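Local structure of putative oxidoreductase with NAD(P)-binding Rossmann-fold domain (Clostridium difficile, 3UUW) at residues A179-E184 against G207-I212. The protein is a putative oxidoreductase of the Gfo/Idh/MocA family that probably binds a nicotinamide adenine dinucleotide cofactor, NAD(P), through its Rossmann-fold domain. Numbering follows the deposited sequence.
Sequences ANEDVE and GKNFSI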
loop_
_atom_site.group_PDB
_atom_site.type_symbol
_atom_site.label_atom_id
_atom_site.label_comp_id
_atom_site.label_asym_id
_atom_site.label_seq_id
_atom_site.Cartn_x
_atom_site.Cartn_y
_atom_site.Cartn_z
ATOM N N ALA A 179 2.544 15.936 22.839
ATOM C CA ALA A 179 3.606 15.890 23.838
ATOM C C ALA A 179 2.997 15.783 25.224
ATOM O O ALA A 179 3.455 15.008 26.038
ATOM C CB ALA A 179 4.496 17.119 23.761
ATOM N N ASN A 180 1.962 16.582 25.473
ATOM C CA ASN A 180 1.331 16.657 26.784
ATOM C C ASN A 180 2.367 16.828 27.907
ATOM O O ASN A 180 2.168 16.378 29.033
ATOM C CB ASN A 180 0.448 15.434 27.034
ATOM C CG ASN A 180 -0.529 15.651 28.172
ATOM O OD1 ASN A 180 -1.064 16.752 28.338
ATOM N ND2 ASN A 180 -0.773 14.605 28.961
ATOM N N GLU A 181 3.476 17.479 27.576
ATOM C CA GLU A 181 4.538 17.790 28.537
ATOM C C GLU A 181 5.290 18.971 27.966
ATOM O O GLU A 181 5.163 19.261 26.777
ATOM C CB GLU A 181 5.487 16.599 28.771
ATOM C CG GLU A 181 6.360 16.172 27.564
ATOM C CD GLU A 181 7.359 15.056 27.911
ATOM O OE1 GLU A 181 7.964 14.452 26.981
ATOM O OE2 GLU A 181 7.541 14.779 29.118
ATOM N N ASP A 182 6.067 19.653 28.800
ATOM C CA ASP A 182 6.837 20.797 28.343
ATOM C C ASP A 182 7.907 20.330 27.364
ATOM O O ASP A 182 8.494 19.261 27.531
ATOM C CB ASP A 182 7.525 21.497 29.520
ATOM C CG ASP A 182 6.539 22.095 30.516
ATOM O OD1 ASP A 182 5.440 22.510 30.100
ATOM O OD2 ASP A 182 6.880 22.166 31.714
ATOM N N VAL A 183 8.166 21.140 26.351
ATOM C CA VAL A 183 9.199 20.827 25.382
ATOM C C VAL A 183 10.067 22.044 25.112
ATOM O O VAL A 183 9.669 23.185 25.372
ATOM C CB VAL A 183 8.595 20.291 24.059
ATOM C CG1 VAL A 183 7.795 19.026 24.306
ATOM C CG2 VAL A 183 7.743 21.358 23.384
ATOM N N GLU A 184 11.274 21.785 24.624
ATOM C CA GLU A 184 12.241 22.809 24.287
ATOM C C GLU A 184 12.744 22.566 22.875
ATOM O O GLU A 184 12.979 21.420 22.509
ATOM C CB GLU A 184 13.446 22.708 25.229
ATOM C CG GLU A 184 13.151 22.994 26.702
ATOM C CD GLU A 184 13.089 24.480 27.015
ATOM O OE1 GLU A 184 12.688 25.277 26.133
ATOM O OE2 GLU A 184 13.451 24.860 28.151
ATOM N N GLY A 207 11.271 16.689 24.895
ATOM C CA GLY A 207 10.589 16.538 26.205
ATOM C C GLY A 207 11.399 15.616 27.086
ATOM O O GLY A 207 12.382 15.044 26.637
ATOM N N LYS A 208 10.990 15.453 28.344
ATOM C CA LYS A 208 11.687 14.545 29.258
ATOM C C LYS A 208 11.714 13.112 28.757
ATOM O O LYS A 208 12.721 12.418 28.890
ATOM C CB LYS A 208 11.009 14.514 30.639
ATOM C CG LYS A 208 11.441 15.594 31.607
ATOM C CD LYS A 208 10.790 15.370 32.976
ATOM C CE LYS A 208 11.400 16.246 34.064
ATOM N NZ LYS A 208 10.804 15.937 35.406
ATOM N N ASN A 209 10.595 12.681 28.181
ATOM C CA ASN A 209 10.386 11.275 27.811
ATOM C C ASN A 209 10.629 10.949 26.342
ATOM O O ASN A 209 10.939 9.800 25.995
ATOM C CB ASN A 209 8.955 10.878 28.194
ATOM C CG ASN A 209 8.672 11.062 29.679
ATOM O OD1 ASN A 209 9.457 10.639 30.531
ATOM N ND2 ASN A 209 7.542 11.691 29.994
ATOM N N PHE A 210 10.454 11.934 25.474
ATOM C CA PHE A 210 10.662 11.734 24.045
ATOM C C PHE A 210 10.704 13.078 23.326
ATOM O O PHE A 210 10.370 14.120 23.908
ATOM C CB PHE A 210 9.566 10.838 23.439
ATOM C CG PHE A 210 8.154 11.352 23.640
ATOM C CD1 PHE A 210 7.576 12.210 22.711
ATOM C CD2 PHE A 210 7.404 10.953 24.735
ATOM C CE1 PHE A 210 6.262 12.674 22.877
ATOM C CE2 PHE A 210 6.087 11.419 24.909
ATOM C CZ PHE A 210 5.531 12.275 23.978
ATOM N N SER A 211 11.094 13.046 22.060
ATOM C CA SER A 211 11.145 14.239 21.238
ATOM C C SER A 211 10.149 14.150 20.093
ATOM O O SER A 211 9.738 13.057 19.691
ATOM C CB SER A 211 12.536 14.416 20.628
ATOM O OG SER A 211 13.505 14.590 21.655
ATOM N N ILE A 212 9.761 15.315 19.584
ATOM C CA ILE A 212 8.895 15.391 18.430
ATOM C C ILE A 212 9.681 16.050 17.317
ATOM O O ILE A 212 10.341 17.071 17.533
ATOM C CB ILE A 212 7.622 16.223 18.666
ATOM C CG1 ILE A 212 6.812 15.682 19.845
ATOM C CG2 ILE A 212 6.772 16.230 17.395
ATOM C CD1 ILE A 212 7.236 16.236 21.202
HETATM O O HOH W 1 9.212 17.797 29.493
#
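E181 reaches with its carboxylate into the hairpin turn formed by G207-F210, and the polar part of the contact is organised round that group. E181 OE1 accepts a weak hydrogen bond from the backbone N of N209, long at 3.4 Å but fairly straight, with an N-H...O angle of 162°. E181 OE1 also lies 3.4 Å from G207 CA, a close approach made easier by the lack of a side chain there, and stands 4.1 Å above one face of the F210 ring, offset toward its rim. The side-chain amide plane of N209 is turned 19° from that of the carboxylate; although E181 OE2 and N209 ND2 are 3.2 Å apart, the angle is too poor for a bond. With chi1 at 67°, CG of E181 sits between the backbone N and carbonyl carbon, and the chain then extends to the turn. A water gives a second polar link: it donates to D182 O at 2.6 Å and accepts from K208 N. The turn is closed within itself by G207 N bonding to F210 O.

Apolar contacts lie deeper, among buried residues. CZ of F210 approaches A179 O obliquely. In the conformer described, one of two modelled, I212 CD1 meets A179 CB at 3.9 Å and V183 CG1 at 4.2 Å.

Within the C-terminal, YceM-like domain, these contacts join the loop between helix 160-179 and strand 184-192, outermost of its sheet within this chain, to the beta-hairpin turn between strands 198-206 and 211-217. F210 and I212 also pack on I145 of strand 142-150, I212 touches A175 of the helix, and V183 rests on L176 and L205. Thus the helix end is packed against the mixed sheet, consistent with a Gfo/Idh/MocA fold. S211 points away from the 179-184 loop, and its OG bonds D189 OD1 of a second subunit.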